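Local atomic coordinates of alkaline serine protease (Thermobifida fusca, PDB entry 2PFE), a protein that probably cleaves proteins as a secreted serine endopeptidase of the chymotrypsin-like S1 family, this chain being the mature protease domain. Residues G87-R99 / W106-V118. Numbering follows the deposited sequence. Where two conformers were deposited one is given.
Sequences GSQEAATGSSVCR and WRCGTIQSKNQTV
The ammonium nitrogen of Lys114 is gripped by two groups of the 87-99 segment: NZ donates to Ala91 O at 2.7 Å, in the carbonyl plane, and forms a salt bridge with Glu90 OE2 at the same 2.7 Å, meeting the carboxylate on its anti side, 27° out of the carboxylate plane. Lys114 turns CG away from its carbonyl carbon (chi1 -63°) and runs straight beyond it, meeting the extended Glu90 from the opposite direction, and the lysine stem slides past Thr93 on the way, with OG1 lying 3.7 Å from Lys114 CG. A water bridges Thr93 OG1 and the Lys114 backbone N. With an alanine here, the Glu90 carboxylate would probably be left without its counter-charge and Ala91 O without this donor.

Ile111 sends CD1 to Ala91 CB at 3.9 Å, while the Ile111 and Val97 side chains cross at about a right angle, their CG1 atoms 3.8 Å apart. Thr146 of strand 143-146 packs on Val97 and Ala91, Thr129 of strand 128-131 on Ile111. Val97 and Ile111 sit on the antiparallel hairpin 96-101/105-113 of the closed barrel that forms the C-terminal half of the chymotrypsin fold. A type II turn from Ala92 to Ser95 leads into it, and Gly94 N bonds to Ile111 O.

Farther along, the non-hydrogen-bonded pair Cys98-Cys108 is cross-linked by a disulfide. Cys98 CB lies over one face of the Trp106 indole, 3.4 Å from CZ2, offset toward the rim. On the other side of the sheet Arg99 and Arg107 run side by side, their guanidinium planes 18° apart, with Arg99 NH1 3.3 Å from Arg107 CG. Arg99 turns its NH2 to a salt bridge with Asp139 and its NH1 to Cys134 O and Thr104 OG1, whereas Arg107 NE bonds to the backbone O of Thr104; Asp139 itself lines the pocket occupied by the sulfonyl inhibitor.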
ATOM      1  N   GLY A  87       3.117 -10.119 -10.284  1.00  4.71           N
ATOM      2  CA  GLY A  87       4.301 -10.464  -9.507  1.00  4.81           C
ATOM      3  C   GLY A  87       4.790  -9.255  -8.728  1.00  4.74           C
ATOM      4  O   GLY A  87       4.119  -8.209  -8.710  1.00  4.70           O
ATOM      5  N   SER A  88       5.950  -9.395  -8.083  1.00  4.52           N
ATOM      6  CA  SER A  88       6.548  -8.307  -7.310  1.00  4.67           C
ATOM      7  C   SER A  88       8.047  -8.165  -7.599  1.00  4.69           C
ATOM      8  O   SER A  88       8.862  -7.934  -6.693  1.00  4.78           O
ATOM      9  CB  SER A  88       6.296  -8.494  -5.813  1.00  5.19           C
ATOM     10  OG  SER A  88       6.858  -9.713  -5.359  1.00  4.80           O
ATOM     11  N   GLN A  89       8.394  -8.273  -8.878  1.00  5.76           N
ATOM     12  CA  GLN A  89       9.766  -8.028  -9.318  1.00  6.34           C
ATOM     13  C   GLN A  89      10.110  -6.556  -9.088  1.00  6.00           C
ATOM     14  O   GLN A  89       9.478  -5.659  -9.664  1.00  5.13           O
ATOM     15  CB  GLN A  89       9.932  -8.389 -10.795  1.00  6.94           C
ATOM     16  CG  GLN A  89      11.303  -8.048 -11.357  1.00  9.67           C
ATOM     17  CD  GLN A  89      11.359  -8.155 -12.875  1.00 14.20           C
ATOM     18  OE1 GLN A  89      12.096  -8.977 -13.419  1.00 17.27           O
ATOM     19  NE2 GLN A  89      10.575  -7.329 -13.566  1.00 16.87           N
ATOM     20  N   GLU A  90      11.121  -6.334  -8.251  1.00  5.38           N
ATOM     21  CA  GLU A  90      11.543  -4.996  -7.821  1.00  5.36           C
ATOM     22  C   GLU A  90      12.098  -4.194  -8.992  1.00  4.75           C
ATOM     23  O   GLU A  90      12.936  -4.670  -9.744  1.00  4.97           O
ATOM     24  CB  GLU A  90      12.575  -5.110  -6.696  1.00  5.57           C
ATOM     25  CG  GLU A  90      13.003  -3.795  -6.071  1.00  6.08           C
ATOM     26  CD  GLU A  90      14.142  -3.980  -5.088  1.00  6.68           C
ATOM     27  OE1 GLU A  90      14.375  -5.130  -4.640  1.00 11.39           O
ATOM     28  OE2 GLU A  90      14.827  -2.984  -4.791  1.00  7.30           O
ATOM     29  N   ALA A  91      11.591  -2.979  -9.147  1.00  3.93           N
ATOM     30  CA  ALA A  91      12.073  -2.062 -10.161  1.00  3.68           C
ATOM     31  C   ALA A  91      13.361  -1.397  -9.693  1.00  4.25           C
ATOM     32  O   ALA A  91      13.586  -1.239  -8.499  1.00  4.89           O
ATOM     33  CB  ALA A  91      11.024  -1.006 -10.423  1.00  4.40           C
ATOM     34  N   ALA A  92      14.194  -0.995 -10.648  1.00  3.94           N
ATOM     35  CA  ALA A  92      15.437  -0.306 -10.370  1.00  4.53           C
ATOM     36  C   ALA A  92      15.232   1.158 -10.011  1.00  4.35           C
ATOM     37  O   ALA A  92      14.230   1.786 -10.396  1.00  4.81           O
ATOM     38  CB  ALA A  92      16.362  -0.413 -11.559  1.00  4.11           C
ATOM     39  N   THR A  93      16.204   1.697  -9.278  1.00  4.43           N
ATOM     40  CA  THR A  93      16.274   3.129  -9.063  1.00  5.12           C
ATOM     41  C   THR A  93      16.282   3.811 -10.426  1.00  5.35           C
ATOM     42  O   THR A  93      16.952   3.356 -11.370  1.00  4.88           O
ATOM     43  CB  THR A  93      17.517   3.477  -8.241  1.00  5.62           C
ATOM     44  OG1 THR A  93      17.401   2.858  -6.950  1.00  6.60           O
ATOM     45  CG2 THR A  93      17.648   4.990  -8.043  1.00  6.75           C
ATOM     46  N   GLY A  94      15.474   4.857 -10.546  1.00  4.76           N
ATOM     47  CA  GLY A  94      15.309   5.570 -11.801  1.00  5.09           C
ATOM     48  C   GLY A  94      14.095   5.131 -12.614  1.00  5.09           C
ATOM     49  O   GLY A  94      13.717   5.799 -13.582  1.00  6.21           O
ATOM     50  N   SER A  95      13.495   3.994 -12.256  1.00  4.60           N
ATOM     51  CA  SER A  95      12.345   3.477 -12.993  1.00  4.69           C
ATOM     52  C   SER A  95      11.108   4.356 -12.802  1.00  4.63           C
ATOM     53  O   SER A  95      10.939   4.971 -11.743  1.00  4.60           O
ATOM     54  CB  SER A  95      12.004   2.071 -12.502  1.00  5.06           C
ATOM     55  OG  SER A  95      10.916   1.527 -13.247  1.00  8.52           O
ATOM     56  N   SER A  96      10.227   4.381 -13.792  1.00  4.66           N
ATOM     57  CA  SER A  96       8.898   4.935 -13.577  1.00  4.14           C
ATOM     58  C   SER A  96       8.141   4.050 -12.597  1.00  4.74           C
ATOM     59  O   SER A  96       8.407   2.840 -12.470  1.00  5.02           O
ATOM     60  CB  SER A  96       8.143   4.987 -14.910  1.00  4.31           C
ATOM     61  OG  SER A  96       8.044   3.690 -15.458  0.70  8.44           O
ATOM     62  N   VAL A  97       7.166   4.649 -11.924  1.00  4.97           N
ATOM     63  CA  VAL A  97       6.330   3.914 -11.005  1.00  5.14           C
ATOM     64  C   VAL A  97       5.032   4.708 -10.856  1.00  5.77           C
ATOM     65  O   VAL A  97       5.021   5.937 -11.021  1.00  6.40           O
ATOM     66  CB  VAL A  97       7.064   3.708  -9.652  1.00  5.45           C
ATOM     67  CG1 VAL A  97       7.268   5.043  -8.920  1.00  6.50           C
ATOM     68  CG2 VAL A  97       6.363   2.686  -8.761  1.00  5.74           C
ATOM     69  N   CYS A  98       3.936   4.008 -10.581  1.00  3.82           N
ATOM     70  CA  CYS A  98       2.662   4.672 -10.310  1.00  4.58           C
ATOM     71  C   CYS A  98       2.056   4.124  -9.043  1.00  4.50           C
ATOM     72  O   CYS A  98       2.298   2.966  -8.685  1.00  4.67           O
ATOM     73  CB  CYS A  98       1.673   4.448 -11.447  1.00  4.37           C
ATOM     74  SG  CYS A  98       2.203   5.062 -13.084  1.00  6.73           S
ATOM     75  N   ARG A  99       1.288   4.968  -8.362  1.00  4.29           N
ATOM     76  CA  ARG A  99       0.535   4.581  -7.174  1.00  4.22           C
ATOM     77  C   ARG A  99      -0.954   4.835  -7.354  1.00  4.27           C
ATOM     78  O   ARG A  99      -1.377   5.693  -8.146  1.00  4.05           O
ATOM     79  CB  ARG A  99       1.036   5.319  -5.919  1.00  4.49           C
ATOM     80  CG  ARG A  99       1.162   6.848  -6.035  1.00  4.49           C
ATOM     81  CD  ARG A  99       0.891   7.546  -4.693  1.00  6.73           C
ATOM     82  NE  ARG A  99      -0.501   7.348  -4.322  1.00  5.19           N
ATOM     83  CZ  ARG A  99      -1.485   8.168  -4.691  1.00  5.07           C
ATOM     84  NH1 ARG A  99      -1.224   9.293  -5.348  1.00  6.78           N
ATOM     85  NH2 ARG A  99      -2.745   7.872  -4.394  1.00  7.06           N
ATOM     86  N   TRP A 106      -4.894   7.697  -9.434  1.00  5.37           N
ATOM     87  CA  TRP A 106      -3.661   7.179 -10.041  1.00  5.47           C
ATOM     88  C   TRP A 106      -2.701   8.301 -10.333  1.00  6.13           C
ATOM     89  O   TRP A 106      -3.045   9.284 -11.017  1.00  6.54           O
ATOM     90  CB  TRP A 106      -4.040   6.462 -11.342  1.00  6.01           C
ATOM     91  CG  TRP A 106      -2.961   5.741 -12.087  1.00  6.11           C
ATOM     92  CD1 TRP A 106      -2.238   6.214 -13.134  1.00  7.47           C
ATOM     93  CD2 TRP A 106      -2.553   4.380 -11.893  1.00  5.18           C
ATOM     94  NE1 TRP A 106      -1.380   5.236 -13.603  1.00  7.65           N
ATOM     95  CE2 TRP A 106      -1.563   4.099 -12.862  1.00  6.97           C
ATOM     96  CE3 TRP A 106      -2.929   3.370 -10.997  1.00  6.20           C
ATOM     97  CZ2 TRP A 106      -0.936   2.850 -12.953  1.00  6.92           C
ATOM     98  CZ3 TRP A 106      -2.315   2.128 -11.095  1.00  8.68           C
ATOM     99  CH2 TRP A 106      -1.326   1.883 -12.059  1.00  6.80           C
ATOM    100  N   ARG A 107      -1.505   8.182  -9.746  1.00  5.12           N
ATOM    101  CA  ARG A 107      -0.465   9.203  -9.894  1.00  5.55           C
ATOM    102  C   ARG A 107       0.876   8.541 -10.128  1.00  5.20           C
ATOM    103  O   ARG A 107       1.179   7.515  -9.517  1.00  5.97           O
ATOM    104  CB  ARG A 107      -0.359  10.108  -8.652  1.00  4.95           C
ATOM    105  CG  ARG A 107      -1.665  10.806  -8.268  1.00  5.55           C
ATOM    106  CD  ARG A 107      -2.074  11.900  -9.240  1.00  5.31           C
ATOM    107  NE  ARG A 107      -3.409  12.340  -8.884  1.00  6.55           N
ATOM    108  CZ  ARG A 107      -3.903  13.549  -9.126  1.00  7.72           C
ATOM    109  NH1 ARG A 107      -3.151  14.466  -9.734  1.00  9.52           N
ATOM    110  NH2 ARG A 107      -5.153  13.819  -8.749  1.00  9.11           N
ATOM    111  N   CYS A 108       1.675   9.129 -11.009  1.00  5.57           N
ATOM    112  CA  CYS A 108       2.948   8.523 -11.368  1.00  5.21           C
ATOM    113  C   CYS A 108       4.161   9.404 -11.145  1.00  4.13           C
ATOM    114  O   CYS A 108       4.068  10.616 -10.972  1.00  5.76           O
ATOM    115  CB  CYS A 108       2.925   8.082 -12.827  1.00  5.72           C
ATOM    116  SG  CYS A 108       1.512   7.019 -13.237  1.00  7.83           S
ATOM    117  N   GLY A 109       5.312   8.764 -11.154  1.00  3.83           N
ATOM    118  CA  GLY A 109       6.548   9.466 -10.952  1.00  4.27           C
ATOM    119  C   GLY A 109       7.703   8.537 -11.199  1.00  3.97           C
ATOM    120  O   GLY A 109       7.586   7.563 -11.927  1.00  5.61           O
ATOM    121  N   THR A 110       8.841   8.870 -10.590  1.00  4.40           N
ATOM    122  CA  THR A 110      10.100   8.143 -10.786  1.00  5.46           C
ATOM    123  C   THR A 110      10.629   7.718  -9.416  1.00  4.74           C
ATOM    124  O   THR A 110      10.532   8.484  -8.442  1.00  4.44           O
ATOM    125  CB  THR A 110      11.146   9.038 -11.536  1.00  5.76           C
ATOM    126  OG1 THR A 110      10.630   9.335 -12.846  0.80  8.65           O
ATOM    127  CG2 THR A 110      12.474   8.338 -11.712  0.80  7.00           C
ATOM    128  N   ILE A 111      11.220   6.523  -9.341  1.00  4.12           N
ATOM    129  CA  ILE A 111      11.888   6.046  -8.137  1.00  4.78           C
ATOM    130  C   ILE A 111      13.240   6.763  -8.060  1.00  4.84           C
ATOM    131  O   ILE A 111      14.059   6.650  -8.978  1.00  4.74           O
ATOM    132  CB  ILE A 111      12.105   4.520  -8.202  1.00  4.97           C
ATOM    133  CG1 ILE A 111      10.748   3.801  -8.161  1.00  5.72           C
ATOM    134  CG2 ILE A 111      13.026   4.072  -7.052  1.00  5.64           C
ATOM    135  CD1 ILE A 111      10.795   2.272  -8.335  1.00  6.85           C
ATOM    136  N   GLN A 112      13.464   7.517  -6.988  1.00  4.48           N
ATOM    137  CA  GLN A 112      14.670   8.335  -6.879  1.00  5.11           C
ATOM    138  C   GLN A 112      15.771   7.730  -6.035  1.00  5.82           C
ATOM    139  O   GLN A 112      16.957   7.841  -6.370  1.00  6.86           O
ATOM    140  CB  GLN A 112      14.341   9.700  -6.266  1.00  5.41           C
ATOM    141  CG  GLN A 112      13.504  10.599  -7.155  1.00  6.64           C
ATOM    142  CD  GLN A 112      13.627  12.056  -6.731  1.00  9.66           C
ATOM    143  OE1 GLN A 112      13.618  12.365  -5.533  1.00 10.42           O
ATOM    144  NE2 GLN A 112      13.776  12.957  -7.701  1.00 10.28           N
ATOM    145  N   SER A 113      15.388   7.147  -4.910  1.00  5.24           N
ATOM    146  CA  SER A 113      16.365   6.644  -3.948  1.00  5.62           C
ATOM    147  C   SER A 113      15.738   5.636  -3.010  1.00  5.24           C
ATOM    148  O   SER A 113      14.639   5.846  -2.518  1.00  6.48           O
ATOM    149  CB  SER A 113      16.968   7.795  -3.143  1.00  6.51           C
ATOM    150  OG  SER A 113      16.014   8.367  -2.281  0.60  9.51           O
ATOM    151  N   LYS A 114      16.458   4.548  -2.747  1.00  4.09           N
ATOM    152  CA  LYS A 114      15.970   3.476  -1.900  1.00  3.86           C
ATOM    153  C   LYS A 114      16.622   3.528  -0.523  1.00  4.41           C
ATOM    154  O   LYS A 114      17.603   4.236  -0.289  1.00  5.06           O
ATOM    155  CB  LYS A 114      16.224   2.110  -2.559  1.00  4.13           C
ATOM    156  CG  LYS A 114      15.487   1.930  -3.874  1.00  3.83           C
ATOM    157  CD  LYS A 114      15.774   0.579  -4.464  1.00  2.99           C
ATOM    158  CE  LYS A 114      14.985   0.385  -5.766  1.00  2.05           C
ATOM    159  NZ  LYS A 114      15.296  -0.884  -6.496  1.00  4.63           N
ATOM    160  N   ASN A 115      16.061   2.757   0.389  1.00  3.52           N
ATOM    161  CA  ASN A 115      16.617   2.623   1.739  1.00  4.24           C
ATOM    162  C   ASN A 115      16.759   3.961   2.471  1.00  4.28           C
ATOM    163  O   ASN A 115      17.786   4.231   3.123  1.00  5.02           O
ATOM    164  CB  ASN A 115      17.934   1.830   1.761  1.00  5.47           C
ATOM    165  CG  ASN A 115      18.186   1.200   3.111  1.00  9.47           C
ATOM    166  OD1 ASN A 115      17.236   0.934   3.868  1.00 11.60           O
ATOM    167  ND2 ASN A 115      19.464   0.947   3.430  1.00 13.15           N
ATOM    168  N   GLN A 116      15.718   4.785   2.371  1.00  4.12           N
ATOM    169  CA  GLN A 116      15.703   6.108   2.965  1.00  4.70           C
ATOM    170  C   GLN A 116      15.034   6.103   4.322  1.00  4.23           C
ATOM    171  O   GLN A 116      14.083   5.337   4.546  1.00  4.62           O
ATOM    172  CB  GLN A 116      14.953   7.087   2.061  1.00  5.25           C
ATOM    173  CG  GLN A 116      15.621   7.255   0.733  1.00  6.07           C
ATOM    174  CD  GLN A 116      16.993   7.846   0.862  1.00  7.78           C
ATOM    175  OE1 GLN A 116      17.151   9.002   1.243  1.00 10.51           O
ATOM    176  NE2 GLN A 116      18.004   7.037   0.590  1.00  7.73           N
ATOM    177  N   THR A 117      15.539   6.973   5.200  1.00  4.94           N
ATOM    178  CA  THR A 117      15.035   7.119   6.560  1.00  4.41           C
ATOM    179  C   THR A 117      14.254   8.406   6.660  1.00  4.79           C
ATOM    180  O   THR A 117      14.735   9.450   6.204  1.00  5.06           O
ATOM    181  CB  THR A 117      16.208   7.188   7.524  1.00  3.88           C
ATOM    182  OG1 THR A 117      16.861   5.919   7.535  1.00  5.66           O
ATOM    183  CG2 THR A 117      15.734   7.570   8.939  1.00  7.37           C
ATOM    184  N   VAL A 118      13.027   8.329   7.191  1.00  5.16           N
ATOM    185  CA  VAL A 118      12.201   9.519   7.402  1.00  6.69           C
ATOM    186  C   VAL A 118      11.811   9.607   8.880  1.00  5.85           C
ATOM    187  O   VAL A 118      11.356   8.614   9.459  1.00  5.53           O
ATOM    188  CB  VAL A 118      10.931   9.455   6.517  1.00  6.83           C
ATOM    189  CG1 VAL A 118      10.018  10.664   6.728  1.00  9.52           C
ATOM    190  CG2 VAL A 118      11.327   9.328   5.039  1.00  8.25           C
TER
HETATM  191  O   HOH W   1      18.496   4.002  -4.709  1.00 11.38           O